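Local coordinates for ribosomal-protein-serine acetyltransferase, putative (Vibrio cholerae O1 biovar eltor, PDB 2FCK) that probably transfers an acetyl group to the N-terminal serine or alanine of a protein substrate, as expected of a GNAT-family acetyltransferase, at residues C31-W44 / S100-Q112. Sequence-based numbering, arbitrary orientation. Where two conformers were deposited one is given.
With NO3 (nitrate ion), chain L; NO3 (nitrate ion), chain C.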
ATOM      1  N   CYS A  31     -15.770  21.976  13.204  0.50 37.16           N
ATOM      2  CA  CYS A  31     -16.253  20.797  12.504  0.50 36.90           C
ATOM      3  C   CYS A  31     -16.272  19.563  13.422  0.50 37.00           C
ATOM      4  O   CYS A  31     -17.205  18.756  13.368  0.50 36.83           O
ATOM      5  CB  CYS A  31     -15.439  20.544  11.236  0.50 37.44           C
ATOM      6  SG  CYS A  31     -16.049  19.204  10.210  0.50 36.67           S
ATOM      7  N   ILE A  32     -15.254  19.438  14.274  1.00 37.12           N
ATOM      8  CA  ILE A  32     -15.175  18.326  15.204  1.00 37.54           C
ATOM      9  C   ILE A  32     -16.089  18.578  16.392  1.00 35.66           C
ATOM     10  O   ILE A  32     -16.791  17.660  16.847  1.00 35.40           O
ATOM     11  CB  ILE A  32     -13.720  18.132  15.665  1.00 37.64           C
ATOM     12  CG1 ILE A  32     -12.867  17.727  14.457  1.00 41.17           C
ATOM     13  CG2 ILE A  32     -13.640  17.110  16.835  1.00 40.43           C
ATOM     14  CD1 ILE A  32     -13.263  16.390  13.855  1.00 44.90           C
ATOM     15  N   ARG A  33     -16.080  19.817  16.897  1.00 32.45           N
ATOM     16  CA  ARG A  33     -16.822  20.121  18.106  1.00 32.73           C
ATOM     17  C   ARG A  33     -18.306  19.906  17.875  1.00 31.26           C
ATOM     18  O   ARG A  33     -19.037  19.642  18.839  1.00 31.88           O
ATOM     19  CB  ARG A  33     -16.595  21.538  18.574  1.00 32.86           C
ATOM     20  CG  ARG A  33     -15.896  21.670  19.902  1.00 38.62           C
ATOM     21  CD  ARG A  33     -14.445  21.696  19.746  1.00 46.02           C
ATOM     22  NE  ARG A  33     -13.800  22.095  20.997  1.00 48.46           N
ATOM     23  CZ  ARG A  33     -13.174  21.261  21.838  1.00 51.30           C
ATOM     24  NH1 ARG A  33     -13.122  19.953  21.606  1.00 48.99           N
ATOM     25  NH2 ARG A  33     -12.613  21.751  22.941  1.00 51.02           N
ATOM     26  N   GLN A  34     -18.749  20.110  16.626  1.00 30.00           N
ATOM     27  CA  GLN A  34     -20.187  20.062  16.350  1.00 31.19           C
ATOM     28  C   GLN A  34     -20.655  18.619  16.141  1.00 33.07           C
ATOM     29  O   GLN A  34     -21.867  18.372  16.204  1.00 36.04           O
ATOM     30  CB  GLN A  34     -20.569  20.871  15.123  1.00 30.89           C
ATOM     31  CG  GLN A  34     -20.581  22.372  15.429  1.00 29.20           C
ATOM     32  CD  GLN A  34     -21.507  22.733  16.570  1.00 27.82           C
ATOM     33  OE1 GLN A  34     -22.671  22.311  16.554  1.00 29.39           O
ATOM     34  NE2 GLN A  34     -21.051  23.564  17.553  1.00 26.90           N
ATOM     35  N   SER A  35     -19.723  17.701  15.967  1.00 34.03           N
ATOM     36  CA  SER A  35     -20.094  16.320  15.661  1.00 35.65           C
ATOM     37  C   SER A  35     -20.243  15.449  16.915  1.00 36.14           C
ATOM     38  O   SER A  35     -19.350  15.406  17.758  1.00 36.36           O
ATOM     39  CB  SER A  35     -19.057  15.690  14.741  1.00 37.09           C
ATOM     40  OG  SER A  35     -19.370  14.297  14.631  1.00 41.43           O
ATOM     41  N   GLN A  36     -21.371  14.752  17.033  1.00 34.93           N
ATOM     42  CA  GLN A  36     -21.586  13.822  18.149  1.00 36.85           C
ATOM     43  C   GLN A  36     -20.542  12.698  18.174  1.00 37.08           C
ATOM     44  O   GLN A  36     -20.169  12.207  19.257  1.00 37.39           O
ATOM     45  CB  GLN A  36     -22.981  13.210  18.019  1.00 35.59           C
ATOM     46  CG  GLN A  36     -23.300  12.110  19.021  1.00 37.69           C
ATOM     47  CD  GLN A  36     -24.764  11.694  18.951  1.00 39.04           C
ATOM     48  OE1 GLN A  36     -25.478  12.061  18.022  1.00 44.74           O
ATOM     49  NE2 GLN A  36     -25.197  10.916  19.911  1.00 43.81           N
ATOM     50  N   THR A  37     -20.074  12.311  16.989  1.00 38.80           N
ATOM     51  CA  THR A  37     -19.285  11.066  16.834  1.00 40.70           C
ATOM     52  C   THR A  37     -17.892  11.165  16.224  1.00 40.76           C
ATOM     53  O   THR A  37     -17.095  10.244  16.409  1.00 40.39           O
ATOM     54  CB  THR A  37     -20.029  10.012  15.983  1.00 40.95           C
ATOM     55  OG1 THR A  37     -20.239  10.537  14.661  1.00 44.59           O
ATOM     56  CG2 THR A  37     -21.334   9.626  16.630  1.00 43.52           C
ATOM     57  N   LEU A  38     -17.586  12.220  15.462  1.00 39.33           N
ATOM     58  CA  LEU A  38     -16.283  12.281  14.792  1.00 40.93           C
ATOM     59  C   LEU A  38     -15.088  12.111  15.727  1.00 41.20           C
ATOM     60  O   LEU A  38     -14.102  11.468  15.345  1.00 41.33           O
ATOM     61  CB  LEU A  38     -16.145  13.580  13.974  1.00 41.25           C
ATOM     62  CG  LEU A  38     -16.881  13.598  12.622  1.00 44.47           C
ATOM     63  CD1 LEU A  38     -16.844  14.999  12.025  1.00 46.09           C
ATOM     64  CD2 LEU A  38     -16.209  12.652  11.658  1.00 47.60           C
ATOM     65  N   HIS A  39     -15.172  12.661  16.938  1.00 40.68           N
ATOM     66  CA  HIS A  39     -14.051  12.648  17.876  1.00 41.99           C
ATOM     67  C   HIS A  39     -13.528  11.227  18.106  1.00 43.60           C
ATOM     68  O   HIS A  39     -12.370  11.044  18.449  1.00 44.44           O
ATOM     69  CB  HIS A  39     -14.472  13.229  19.228  1.00 41.71           C
ATOM     70  CG  HIS A  39     -15.536  12.431  19.909  1.00 42.37           C
ATOM     71  ND1 HIS A  39     -16.879  12.564  19.608  1.00 42.82           N
ATOM     72  CD2 HIS A  39     -15.447  11.443  20.827  1.00 41.57           C
ATOM     73  CE1 HIS A  39     -17.574  11.719  20.351  1.00 40.99           C
ATOM     74  NE2 HIS A  39     -16.732  11.030  21.099  1.00 44.22           N
ATOM     75  N   GLN A  40     -14.366  10.224  17.924  1.00 44.59           N
ATOM     76  CA  GLN A  40     -13.921   8.892  18.286  1.00 48.26           C
ATOM     77  C   GLN A  40     -13.192   8.190  17.157  1.00 49.04           C
ATOM     78  O   GLN A  40     -12.522   7.188  17.400  1.00 49.44           O
ATOM     79  CB  GLN A  40     -15.075   8.044  18.763  1.00 48.90           C
ATOM     80  CG  GLN A  40     -16.009   7.597  17.704  1.00 53.27           C
ATOM     81  CD  GLN A  40     -17.316   7.078  18.295  1.00 58.98           C
ATOM     82  OE1 GLN A  40     -17.325   6.142  19.105  1.00 61.46           O
ATOM     83  NE2 GLN A  40     -18.425   7.669  17.874  1.00 60.47           N
ATOM     84  N   TRP A  41     -13.317   8.724  15.946  1.00 50.10           N
ATOM     85  CA  TRP A  41     -12.737   8.126  14.756  1.00 52.02           C
ATOM     86  C   TRP A  41     -11.512   8.871  14.255  1.00 54.15           C
ATOM     87  O   TRP A  41     -10.628   8.260  13.688  1.00 53.37           O
ATOM     88  CB  TRP A  41     -13.766   8.038  13.616  1.00 51.59           C
ATOM     89  CG  TRP A  41     -15.075   7.430  14.011  1.00 51.53           C
ATOM     90  CD1 TRP A  41     -16.318   8.025  13.950  1.00 51.31           C
ATOM     91  CD2 TRP A  41     -15.291   6.114  14.532  1.00 50.05           C
ATOM     92  NE1 TRP A  41     -17.281   7.152  14.399  1.00 50.63           N
ATOM     93  CE2 TRP A  41     -16.677   5.975  14.771  1.00 52.78           C
ATOM     94  CE3 TRP A  41     -14.444   5.040  14.836  1.00 51.79           C
ATOM     95  CZ2 TRP A  41     -17.238   4.788  15.295  1.00 51.74           C
ATOM     96  CZ3 TRP A  41     -15.001   3.868  15.353  1.00 51.42           C
ATOM     97  CH2 TRP A  41     -16.390   3.751  15.575  1.00 53.18           C
ATOM     98  N   VAL A  42     -11.495  10.199  14.370  1.00 56.93           N
ATOM     99  CA  VAL A  42     -10.346  10.952  13.877  1.00 60.32           C
ATOM    100  C   VAL A  42      -9.242  10.836  14.947  1.00 61.19           C
ATOM    101  O   VAL A  42      -9.520  10.813  16.161  1.00 61.87           O
ATOM    102  CB  VAL A  42     -10.724  12.407  13.451  1.00 60.94           C
ATOM    103  CG1 VAL A  42      -9.958  12.773  12.224  1.00 62.34           C
ATOM    104  CG2 VAL A  42     -12.208  12.516  13.086  1.00 60.41           C
ATOM    105  N   ASP A  43      -7.998  10.666  14.497  1.00 64.05           N
ATOM    106  CA  ASP A  43      -6.869  10.285  15.382  1.00 64.66           C
ATOM    107  C   ASP A  43      -6.434  11.356  16.392  1.00 64.63           C
ATOM    108  O   ASP A  43      -6.352  11.106  17.595  1.00 65.13           O
ATOM    109  CB  ASP A  43      -5.645   9.892  14.530  1.00 65.73           C
ATOM    110  CG  ASP A  43      -4.901   8.706  15.094  1.00 66.79           C
ATOM    111  OD1 ASP A  43      -5.563   7.792  15.625  1.00 69.78           O
ATOM    112  OD2 ASP A  43      -3.656   8.667  14.987  1.00 69.47           O
ATOM    113  N   TRP A  44      -6.139  12.534  15.851  1.00 64.15           N
ATOM    114  CA  TRP A  44      -5.648  13.725  16.554  1.00 63.59           C
ATOM    115  C   TRP A  44      -6.611  14.405  17.531  1.00 63.52           C
ATOM    116  O   TRP A  44      -7.797  14.538  17.254  1.00 63.33           O
ATOM    117  CB  TRP A  44      -5.258  14.730  15.498  1.00 62.84           C
ATOM    118  CG  TRP A  44      -6.143  14.647  14.283  1.00 62.04           C
ATOM    119  CD1 TRP A  44      -6.124  13.686  13.310  1.00 61.23           C
ATOM    120  CD2 TRP A  44      -7.180  15.571  13.916  1.00 61.47           C
ATOM    121  NE1 TRP A  44      -7.077  13.965  12.348  1.00 63.18           N
ATOM    122  CE2 TRP A  44      -7.738  15.114  12.705  1.00 62.36           C
ATOM    123  CE3 TRP A  44      -7.691  16.734  14.497  1.00 60.80           C
ATOM    124  CZ2 TRP A  44      -8.780  15.788  12.066  1.00 62.81           C
ATOM    125  CZ3 TRP A  44      -8.734  17.399  13.861  1.00 62.06           C
ATOM    126  CH2 TRP A  44      -9.269  16.919  12.667  1.00 61.64           C
ATOM    127  N   SER A 100      -4.743   4.261  -1.371  1.00 43.38           N
ATOM    128  CA  SER A 100      -5.547   4.142  -0.134  1.00 45.41           C
ATOM    129  C   SER A 100      -6.314   5.415   0.115  1.00 44.30           C
ATOM    130  O   SER A 100      -5.722   6.494   0.146  1.00 44.14           O
ATOM    131  CB  SER A 100      -4.532   3.989   1.050  1.00 49.66           C
ATOM    132  OG  SER A 100      -5.056   4.562   2.263  1.00 53.02           O
ATOM    133  N   LEU A 101      -7.627   5.302   0.301  1.00 41.76           N
ATOM    134  CA  LEU A 101      -8.437   6.506   0.561  1.00 42.62           C
ATOM    135  C   LEU A 101      -8.991   6.478   1.979  1.00 42.89           C
ATOM    136  O   LEU A 101      -9.230   5.387   2.600  1.00 42.80           O
ATOM    137  CB  LEU A 101      -9.629   6.585  -0.410  1.00 41.80           C
ATOM    138  CG  LEU A 101      -9.354   6.580  -1.910  1.00 43.82           C
ATOM    139  CD1 LEU A 101     -10.670   6.918  -2.597  1.00 42.17           C
ATOM    140  CD2 LEU A 101      -8.294   7.545  -2.364  1.00 44.34           C
ATOM    141  N   GLY A 102      -9.214   7.681   2.502  1.00 41.93           N
ATOM    142  CA  GLY A 102      -9.874   7.816   3.781  1.00 42.50           C
ATOM    143  C   GLY A 102     -10.772   9.030   3.699  1.00 41.44           C
ATOM    144  O   GLY A 102     -10.686   9.814   2.751  1.00 41.47           O
ATOM    145  N   TYR A 103     -11.653   9.175   4.672  1.00 42.22           N
ATOM    146  CA  TYR A 103     -12.567  10.303   4.689  1.00 40.19           C
ATOM    147  C   TYR A 103     -13.297  10.377   6.032  1.00 43.09           C
ATOM    148  O   TYR A 103     -13.351   9.375   6.782  1.00 42.97           O
ATOM    149  CB  TYR A 103     -13.658  10.217   3.560  1.00 40.18           C
ATOM    150  CG  TYR A 103     -14.291   8.817   3.538  1.00 40.44           C
ATOM    151  CD1 TYR A 103     -15.398   8.533   4.322  1.00 40.95           C
ATOM    152  CD2 TYR A 103     -13.733   7.813   2.763  1.00 41.20           C
ATOM    153  CE1 TYR A 103     -15.968   7.199   4.324  1.00 41.61           C
ATOM    154  CE2 TYR A 103     -14.274   6.496   2.750  1.00 42.22           C
ATOM    155  CZ  TYR A 103     -15.368   6.212   3.531  1.00 43.88           C
ATOM    156  OH  TYR A 103     -15.901   4.925   3.490  1.00 44.93           O
ATOM    157  N   TRP A 104     -13.861  11.542   6.310  1.00 42.60           N
ATOM    158  CA  TRP A 104     -14.771  11.656   7.443  1.00 45.09           C
ATOM    159  C   TRP A 104     -15.683  12.821   7.130  1.00 44.10           C
ATOM    160  O   TRP A 104     -15.257  13.830   6.624  1.00 44.05           O
ATOM    161  CB  TRP A 104     -14.030  11.790   8.783  1.00 46.08           C
ATOM    162  CG  TRP A 104     -12.940  12.806   8.864  1.00 49.09           C
ATOM    163  CD1 TRP A 104     -11.619  12.599   8.729  1.00 50.52           C
ATOM    164  CD2 TRP A 104     -13.117  14.201   9.136  1.00 51.24           C
ATOM    165  NE1 TRP A 104     -10.933  13.793   8.909  1.00 53.60           N
ATOM    166  CE2 TRP A 104     -11.835  14.787   9.163  1.00 51.65           C
ATOM    167  CE3 TRP A 104     -14.240  15.003   9.378  1.00 51.22           C
ATOM    168  CZ2 TRP A 104     -11.643  16.156   9.415  1.00 52.99           C
ATOM    169  CZ3 TRP A 104     -14.058  16.353   9.641  1.00 52.59           C
ATOM    170  CH2 TRP A 104     -12.764  16.917   9.643  1.00 49.56           C
ATOM    171  N   ILE A 105     -16.984  12.630   7.336  1.00 45.17           N
ATOM    172  CA  ILE A 105     -17.919  13.675   6.960  1.00 45.13           C
ATOM    173  C   ILE A 105     -18.872  13.842   8.145  1.00 47.87           C
ATOM    174  O   ILE A 105     -19.296  12.843   8.727  1.00 47.58           O
ATOM    175  CB  ILE A 105     -18.778  13.286   5.694  1.00 46.49           C
ATOM    176  CG1 ILE A 105     -17.882  12.935   4.485  1.00 47.72           C
ATOM    177  CG2 ILE A 105     -19.788  14.388   5.349  1.00 44.37           C
ATOM    178  CD1 ILE A 105     -17.229  14.153   3.840  1.00 47.74           C
ATOM    179  N   GLY A 106     -19.153  15.097   8.485  1.00 47.48           N
ATOM    180  CA  GLY A 106     -20.039  15.403   9.594  1.00 50.48           C
ATOM    181  C   GLY A 106     -21.424  14.869   9.296  1.00 51.36           C
ATOM    182  O   GLY A 106     -21.920  14.967   8.167  1.00 50.76           O
ATOM    183  N   ASP A 107     -22.008  14.288  10.345  1.00 53.10           N
ATOM    184  CA  ASP A 107     -23.297  13.670  10.420  1.00 54.09           C
ATOM    185  C   ASP A 107     -24.391  14.461   9.615  1.00 53.59           C
ATOM    186  O   ASP A 107     -25.078  13.898   8.744  1.00 53.15           O
ATOM    187  CB  ASP A 107     -23.609  13.487  11.950  1.00 54.86           C
ATOM    188  CG  ASP A 107     -22.301  13.139  12.833  1.00 56.92           C
ATOM    189  OD1 ASP A 107     -22.388  12.359  13.835  1.00 57.74           O
ATOM    190  OD2 ASP A 107     -21.161  13.617  12.557  1.00 54.66           O
ATOM    191  N   ARG A 108     -24.484  15.772   9.836  1.00 53.26           N
ATOM    192  CA  ARG A 108     -25.534  16.611   9.230  1.00 53.19           C
ATOM    193  C   ARG A 108     -25.365  16.780   7.711  1.00 53.30           C
ATOM    194  O   ARG A 108     -26.347  17.052   6.993  1.00 53.60           O
ATOM    195  CB  ARG A 108     -25.570  17.961   9.922  1.00 53.55           C
ATOM    196  CG  ARG A 108     -24.877  19.086   9.166  1.00 54.20           C
ATOM    197  CD  ARG A 108     -24.952  20.395   9.921  1.00 55.34           C
ATOM    198  NE  ARG A 108     -24.124  20.350  11.116  1.00 53.84           N
ATOM    199  CZ  ARG A 108     -24.580  20.477  12.348  1.00 52.49           C
ATOM    200  NH1 ARG A 108     -23.713  20.379  13.358  1.00 51.92           N
ATOM    201  NH2 ARG A 108     -25.887  20.685  12.573  1.00 47.94           N
ATOM    202  N   TYR A 109     -24.131  16.586   7.237  1.00 52.62           N
ATOM    203  CA  TYR A 109     -23.765  16.818   5.826  1.00 52.81           C
ATOM    204  C   TYR A 109     -23.891  15.546   4.963  1.00 53.17           C
ATOM    205  O   TYR A 109     -24.173  15.600   3.753  1.00 52.34           O
ATOM    206  CB  TYR A 109     -22.351  17.420   5.739  1.00 52.58           C
ATOM    207  CG  TYR A 109     -22.250  18.735   6.495  1.00 51.52           C
ATOM    208  CD1 TYR A 109     -23.031  19.816   6.125  1.00 52.81           C
ATOM    209  CD2 TYR A 109     -21.432  18.860   7.627  1.00 48.81           C
ATOM    210  CE1 TYR A 109     -22.991  21.019   6.823  1.00 52.14           C
ATOM    211  CE2 TYR A 109     -21.379  20.081   8.348  1.00 50.75           C
ATOM    212  CZ  TYR A 109     -22.171  21.146   7.939  1.00 52.27           C
ATOM    213  OH  TYR A 109     -22.139  22.365   8.611  1.00 51.43           O
ATOM    214  N   GLN A 110     -23.703  14.411   5.604  1.00 52.74           N
ATOM    215  CA  GLN A 110     -24.036  13.113   4.991  1.00 54.13           C
ATOM    216  C   GLN A 110     -25.514  13.072   4.564  1.00 54.41           C
ATOM    217  O   GLN A 110     -25.869  12.644   3.465  1.00 53.94           O
ATOM    218  CB  GLN A 110     -23.752  11.994   5.984  1.00 53.96           C
ATOM    219  CG  GLN A 110     -22.259  11.818   6.246  1.00 55.06           C
ATOM    220  CD  GLN A 110     -21.941  10.507   6.948  1.00 61.65           C
ATOM    221  OE1 GLN A 110     -22.705   9.540   6.860  1.00 61.55           O
ATOM    222  NE2 GLN A 110     -20.806  10.466   7.652  1.00 61.89           N
ATOM    223  N   ARG A 111     -26.374  13.542   5.443  1.00 55.51           N
ATOM    224  CA  ARG A 111     -27.793  13.656   5.123  1.00 56.84           C
ATOM    225  C   ARG A 111     -28.055  14.424   3.792  1.00 56.53           C
ATOM    226  O   ARG A 111     -29.024  14.142   3.086  1.00 57.64           O
ATOM    227  CB  ARG A 111     -28.500  14.297   6.335  1.00 56.95           C
ATOM    228  CG  ARG A 111     -29.957  14.704   6.191  1.00 59.73           C
ATOM    229  CD  ARG A 111     -30.514  15.182   7.559  1.00 59.54           C
ATOM    230  NE  ARG A 111     -29.836  14.478   8.659  1.00 65.24           N
ATOM    231  CZ  ARG A 111     -29.217  15.061   9.688  1.00 67.46           C
ATOM    232  NH1 ARG A 111     -29.197  16.388   9.803  1.00 68.56           N
ATOM    233  NH2 ARG A 111     -28.615  14.307  10.612  1.00 66.92           N
ATOM    234  N   GLN A 112     -27.211  15.395   3.462  1.00 55.97           N
ATOM    235  CA  GLN A 112     -27.363  16.166   2.212  1.00 55.45           C
ATOM    236  C   GLN A 112     -26.647  15.567   0.970  1.00 53.82           C
ATOM    237  O   GLN A 112     -26.671  16.163  -0.121  1.00 53.78           O
ATOM    238  CB  GLN A 112     -26.880  17.601   2.435  1.00 56.15           C
ATOM    239  CG  GLN A 112     -27.695  18.367   3.478  1.00 59.40           C
ATOM    240  CD  GLN A 112     -27.108  19.722   3.768  1.00 64.64           C
ATOM    241  OE1 GLN A 112     -27.169  20.631   2.928  1.00 67.37           O
ATOM    242  NE2 GLN A 112     -26.539  19.882   4.967  1.00 64.84           N
TER
HETATM  243  N   NO3 L 311     -22.366  17.015  12.029  1.00 41.11           N
HETATM  244  O1  NO3 L 311     -23.448  16.210  12.380  1.00 41.86           O
HETATM  245  O2  NO3 L 311     -21.415  17.357  12.974  1.00 37.98           O
HETATM  246  O3  NO3 L 311     -22.229  17.469  10.725  1.00 42.22           O
HETATM  247  N   NO3 C 302     -17.895   9.340   7.450  1.00 40.97           N
HETATM  248  O1  NO3 C 302     -17.789  10.177   8.555  1.00 40.47           O
HETATM  249  O2  NO3 C 302     -17.108   8.207   7.390  1.00 43.06           O
HETATM  250  O3  NO3 C 302     -18.754   9.615   6.398  1.00 42.35           O
HETATM  251  O   HOH W   1     -24.383  20.277  15.838  1.00 21.06           O
HETATM  252  O   HOH W   2      -8.059  12.764   9.424  1.00 41.04           O
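In this GNAT fold the end of strand 98-105, where W104 lies, is covered by the loop that follows helix 25-33; in GNAT enzymes acetyl-CoA generally binds where the corresponding strand splays from its parallel neighbour, which here would be 134-139. The broad indole of W104 suits the place because several small apolar groups can share it. V42 CG1 sits over the five-membered ring, 4.0 Å from its centroid, a CH-pi contact. C31, its SG anti to the backbone N (chi1 -174°) in the conformer described, brings the sulfur in at the ring edge instead, with SG 3.5 Å from W104 CZ3. L38 crosses the indole at about a right angle, CD2 lying 3.7 Å from W104 CB and CD1 equally near W104 CE3. W44, which also stacks on F57, crosses W104 in the same way: W104 CZ2 meets the edge of the W44 ring, 3.9 Å from W44 CZ2, and a water accepts from W104 NE1 and, weakly, from W44 NE1.

Beyond the strand, G106 takes the N-cap position of helix 107-110. Nitrates, probably from the crystallisation liquor, lie nearby; one receives a nearly straight bond from I105 N. The carboxylate of D107 reaches back to the loop, its oxygens met on their syn sides but roughly 30° out of the carboxylate plane: S35 OG donates to D107 OD2 (2.8 Å) and T37 OG1 to D107 OD1 (2.9 Å), bonds that together should fix the carboxylate's rotation. A short hydroxyl side chain suits S35, since its OG also accepts from T37 N in an ST turn and, more directly, from L38 N (2.9 Å, 164°).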